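Local coordinates for protein peptidyl-prolyl cis-trans isomerase cyclophilin-type (Toxoplasma gondii, PDB 3BO7) that probably accelerates protein folding by catalysing the cis-trans isomerisation of peptide bonds that precede proline, and is a cyclophilin of the kind bound by cyclosporin A, at residues I80-D91 and M107-S117. Numbering follows the deposited sequence.
Sequences ISGFPGGAPFED and MANDGKHSNLS. With SO4 (sulfate ion), chain I; SO4 (sulfate ion), chain J; SO4 (sulfate ion), chain K.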
loop_
_atom_site.group_PDB
_atom_site.type_symbol
_atom_site.label_atom_id
_atom_site.label_comp_id
_atom_site.label_asym_id
_atom_site.label_seq_id
_atom_site.Cartn_x
_atom_site.Cartn_y
_atom_site.Cartn_z
ATOM N N ILE A 80 -0.619 6.107 11.607
ATOM C CA ILE A 80 -1.909 5.907 12.240
ATOM C C ILE A 80 -2.815 5.234 11.218
ATOM O O ILE A 80 -2.523 5.266 10.019
ATOM C CB ILE A 80 -2.549 7.261 12.673
ATOM C CG1 ILE A 80 -2.433 8.308 11.549
ATOM C CG2 ILE A 80 -1.932 7.759 13.991
ATOM C CD1 ILE A 80 -3.378 9.491 11.692
ATOM N N SER A 81 -3.901 4.620 11.679
ATOM C CA SER A 81 -4.942 4.183 10.767
ATOM C C SER A 81 -5.849 5.378 10.445
ATOM O O SER A 81 -5.715 6.443 11.054
ATOM C CB SER A 81 -5.746 3.037 11.371
ATOM O OG SER A 81 -6.529 3.485 12.454
ATOM N N GLY A 82 -6.768 5.193 9.498
ATOM C CA GLY A 82 -7.714 6.239 9.120
ATOM C C GLY A 82 -8.877 6.467 10.075
ATOM O O GLY A 82 -9.604 7.442 9.925
ATOM N N PHE A 83 -9.061 5.570 11.042
ATOM C CA PHE A 83 -10.154 5.651 12.016
ATOM C C PHE A 83 -9.909 6.698 13.118
ATOM O O PHE A 83 -8.762 7.048 13.386
ATOM C CB PHE A 83 -10.412 4.265 12.615
ATOM C CG PHE A 83 -10.732 3.201 11.572
ATOM C CD1 PHE A 83 -11.887 3.292 10.789
ATOM C CD2 PHE A 83 -9.880 2.113 11.381
ATOM C CE1 PHE A 83 -12.182 2.320 9.823
ATOM C CE2 PHE A 83 -10.169 1.130 10.426
ATOM C CZ PHE A 83 -11.328 1.236 9.644
ATOM N N PRO A 84 -10.986 7.246 13.730
ATOM C CA PRO A 84 -10.786 8.164 14.874
ATOM C C PRO A 84 -9.946 7.569 16.003
ATOM O O PRO A 84 -10.247 6.487 16.500
ATOM C CB PRO A 84 -12.215 8.458 15.368
ATOM C CG PRO A 84 -13.112 7.479 14.672
ATOM C CD PRO A 84 -12.416 7.125 13.379
ATOM N N GLY A 85 -8.900 8.281 16.397
ATOM C CA GLY A 85 -7.995 7.797 17.433
ATOM C C GLY A 85 -6.729 7.209 16.838
ATOM O O GLY A 85 -5.687 7.191 17.491
ATOM N N GLY A 86 -6.825 6.722 15.600
ATOM C CA GLY A 86 -5.672 6.198 14.866
ATOM C C GLY A 86 -5.143 4.849 15.321
ATOM O O GLY A 86 -4.044 4.475 14.958
ATOM N N ALA A 87 -5.923 4.105 16.101
ATOM C CA ALA A 87 -5.470 2.825 16.646
ATOM C C ALA A 87 -5.325 1.772 15.538
ATOM O O ALA A 87 -5.976 1.891 14.501
ATOM C CB ALA A 87 -6.427 2.345 17.717
ATOM N N PRO A 88 -4.464 0.749 15.744
ATOM C CA PRO A 88 -4.366 -0.334 14.761
ATOM C C PRO A 88 -5.663 -1.100 14.625
ATOM O O PRO A 88 -6.441 -1.160 15.572
ATOM C CB PRO A 88 -3.275 -1.246 15.342
ATOM C CG PRO A 88 -3.211 -0.899 16.779
ATOM C CD PRO A 88 -3.518 0.551 16.861
ATOM N N PHE A 89 -5.893 -1.684 13.452
ATOM C CA PHE A 89 -7.091 -2.485 13.238
ATOM C C PHE A 89 -6.749 -3.933 12.905
ATOM O O PHE A 89 -5.614 -4.253 12.518
ATOM C CB PHE A 89 -8.033 -1.851 12.191
ATOM C CG PHE A 89 -7.399 -1.618 10.854
ATOM C CD1 PHE A 89 -7.438 -2.605 9.860
ATOM C CD2 PHE A 89 -6.766 -0.421 10.577
ATOM C CE1 PHE A 89 -6.849 -2.392 8.622
ATOM C CE2 PHE A 89 -6.178 -0.202 9.344
ATOM C CZ PHE A 89 -6.218 -1.186 8.361
ATOM N N GLU A 90 -7.743 -4.801 13.079
ATOM C CA GLU A 90 -7.573 -6.235 12.936
ATOM C C GLU A 90 -7.362 -6.672 11.490
ATOM O O GLU A 90 -7.735 -5.971 10.539
ATOM C CB GLU A 90 -8.758 -6.971 13.555
ATOM C CG GLU A 90 -8.838 -6.828 15.077
ATOM C CD GLU A 90 -9.934 -7.676 15.714
ATOM O OE1 GLU A 90 -10.127 -7.574 16.956
ATOM O OE2 GLU A 90 -10.597 -8.447 14.980
ATOM N N ASP A 91 -6.742 -7.830 11.337
ATOM C CA ASP A 91 -6.492 -8.401 10.030
ATOM C C ASP A 91 -7.794 -8.866 9.386
ATOM O O ASP A 91 -8.774 -9.176 10.080
ATOM C CB ASP A 91 -5.508 -9.571 10.146
ATOM C CG ASP A 91 -4.117 -9.132 10.591
ATOM O OD1 ASP A 91 -3.609 -8.101 10.084
ATOM O OD2 ASP A 91 -3.528 -9.829 11.450
ATOM N N MET A 107 -1.381 -5.165 3.230
ATOM C CA MET A 107 -0.941 -4.414 4.421
ATOM C C MET A 107 0.370 -4.926 5.018
ATOM O O MET A 107 0.524 -6.115 5.274
ATOM C CB MET A 107 -2.018 -4.435 5.520
ATOM C CG MET A 107 -3.253 -3.568 5.278
ATOM S SD MET A 107 -2.912 -1.804 5.002
ATOM C CE MET A 107 -2.220 -1.286 6.579
ATOM N N ALA A 108 1.312 -4.019 5.237
ATOM C CA ALA A 108 2.466 -4.300 6.076
ATOM C C ALA A 108 2.035 -4.278 7.558
ATOM O O ALA A 108 1.083 -3.577 7.931
ATOM C CB ALA A 108 3.558 -3.286 5.811
ATOM N N ASN A 109 2.739 -5.031 8.402
ATOM C CA ASN A 109 2.472 -5.025 9.845
ATOM C C ASN A 109 3.671 -5.492 10.666
ATOM O O ASN A 109 4.771 -5.625 10.135
ATOM C CB ASN A 109 1.242 -5.877 10.162
ATOM C CG ASN A 109 1.364 -7.291 9.638
ATOM O OD1 ASN A 109 2.282 -8.033 10.012
ATOM N ND2 ASN A 109 0.433 -7.679 8.767
ATOM N N ASP A 110 3.449 -5.715 11.964
ATOM C CA ASP A 110 4.460 -6.260 12.870
ATOM C C ASP A 110 3.851 -7.398 13.697
ATOM O O ASP A 110 4.104 -7.506 14.909
ATOM C CB ASP A 110 4.994 -5.172 13.809
ATOM C CG ASP A 110 5.984 -4.252 13.139
ATOM O OD1 ASP A 110 6.663 -4.697 12.198
ATOM O OD2 ASP A 110 6.104 -3.080 13.558
ATOM N N GLY A 111 3.060 -8.238 13.038
ATOM C CA GLY A 111 2.308 -9.303 13.705
ATOM C C GLY A 111 0.799 -9.095 13.624
ATOM O O GLY A 111 0.328 -8.150 12.988
ATOM N N LYS A 112 0.049 -9.984 14.272
ATOM C CA LYS A 112 -1.417 -9.940 14.312
ATOM C C LYS A 112 -1.967 -8.566 14.614
ATOM O O LYS A 112 -1.489 -7.889 15.531
ATOM C CB LYS A 112 -1.949 -10.847 15.420
ATOM C CG LYS A 112 -1.724 -12.323 15.248
ATOM C CD LYS A 112 -2.395 -13.086 16.392
ATOM C CE LYS A 112 -2.116 -12.473 17.784
ATOM N NZ LYS A 112 -2.701 -13.310 18.885
ATOM N N HIS A 113 -2.988 -8.178 13.858
ATOM C CA HIS A 113 -3.807 -6.992 14.139
ATOM C C HIS A 113 -3.016 -5.731 14.504
ATOM O O HIS A 113 -3.281 -5.096 15.517
ATOM C CB HIS A 113 -4.856 -7.314 15.210
ATOM C CG HIS A 113 -5.492 -8.663 15.045
ATOM N ND1 HIS A 113 -6.140 -9.047 13.890
ATOM C CD2 HIS A 113 -5.578 -9.718 15.891
ATOM C CE1 HIS A 113 -6.601 -10.277 14.030
ATOM N NE2 HIS A 113 -6.271 -10.708 15.234
ATOM N N SER A 114 -2.048 -5.383 13.662
ATOM C CA SER A 114 -1.216 -4.194 13.855
ATOM C C SER A 114 -1.212 -3.330 12.597
ATOM O O SER A 114 -0.195 -2.731 12.244
ATOM C CB SER A 114 0.214 -4.587 14.226
ATOM O OG SER A 114 0.739 -5.506 13.290
ATOM N N ASN A 115 -2.364 -3.265 11.937
ATOM C CA ASN A 115 -2.523 -2.516 10.696
ATOM C C ASN A 115 -2.727 -1.029 10.956
ATOM O O ASN A 115 -3.604 -0.631 11.724
ATOM C CB ASN A 115 -3.708 -3.058 9.891
ATOM C CG ASN A 115 -3.530 -4.494 9.479
ATOM O OD1 ASN A 115 -2.688 -4.809 8.641
ATOM N ND2 ASN A 115 -4.342 -5.381 10.049
ATOM N N LEU A 116 -1.909 -0.213 10.310
ATOM C CA LEU A 116 -2.031 1.225 10.405
ATOM C C LEU A 116 -2.168 1.839 9.016
ATOM O O LEU A 116 -3.289 2.005 8.525
ATOM C CB LEU A 116 -0.860 1.823 11.206
ATOM C CG LEU A 116 -0.881 1.563 12.724
ATOM C CD1 LEU A 116 0.339 2.173 13.402
ATOM C CD2 LEU A 116 -2.161 2.087 13.372
ATOM N N SER A 117 -1.039 2.148 8.380
ATOM C CA SER A 117 -1.036 2.806 7.070
ATOM C C SER A 117 -0.041 2.263 6.032
ATOM O O SER A 117 -0.159 2.562 4.853
ATOM C CB SER A 117 -0.844 4.311 7.241
ATOM O OG SER A 117 0.510 4.633 7.483
HETATM S S SO4 I . -11.205 -3.271 13.848
HETATM O O1 SO4 I . -11.033 -3.612 12.446
HETATM O O2 SO4 I . -11.415 -1.834 13.986
HETATM O O3 SO4 I . -12.360 -3.972 14.418
HETATM O O4 SO4 I . -10.007 -3.691 14.572
HETATM S S SO4 J . -0.991 -16.464 18.080
HETATM O O1 SO4 J . -2.251 -16.361 18.822
HETATM O O2 SO4 J . -1.294 -16.753 16.682
HETATM O O3 SO4 J . -0.255 -15.209 18.182
HETATM O O4 SO4 J . -0.165 -17.534 18.630
HETATM S S SO4 K . -1.372 -14.363 22.447
HETATM O O1 SO4 K . -0.886 -15.693 22.826
HETATM O O2 SO4 K . -2.757 -14.447 21.987
HETATM O O3 SO4 K . -1.300 -13.456 23.587
HETATM O O4 SO4 K . -0.544 -13.829 21.368
HETATM O O HOH W 1 -2.340 -7.351 7.736
HETATM O O HOH W 2 -1.556 -6.987 11.287
#
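Asn115 reaches across to Asp91 and Phe89, and the ND2 of its carboxamide bonds to both. It gives one hydrogen to Asp91 OD1 (2.8 Å), which it meets from above the carboxylate plane, and the other to the backbone O of Phe89 (3.0 Å). An asparagine suits this buried spot because its OD1 can also accept from a water that Asp91 OD1 shares with Asn109 ND2, itself bonded to Lys132 O. Amide and carboxylate stand nearly at right angles (79°). An aspartate fits opposite, having two acceptor oxygens: OD2 takes the N-H of His113 in an almost straight bond of 3.0 Å, and a second water links Asp91 OD1 to Gly111 O and Ser114 N.

His113 returns the grip with a ring nitrogen able to accept: ND1 takes Asp91 N (2.9 Å) within the ring plane, which implies that it carries no proton, while Glu90 CG lies over one ring face as a CH-pi contact. Chi1 of 57° sets CG of Phe89 between its backbone N and carbonyl carbon, and the flat ring turns one face to Asn115 CB, 3.5 Å from its centroid. Phe89 and Asn115 form a single antiparallel hydrogen-bonded pair: Phe89 N gives to Asn115 O (3.1 Å), and Asn115 N returns a weak bond to Phe89 O. Further on, Leu116 CD2 packs against Pro88, Ser81 N and Gly86 O.

The pairing joins two cyclophilin loops, from strand 56-59 to 104-107 and from 104-107 to 119-122. Helix 28-39 touches Phe89 and Ser81 through Ser33, and the bound peptide packs on Ala108, Asn109 and Asp110.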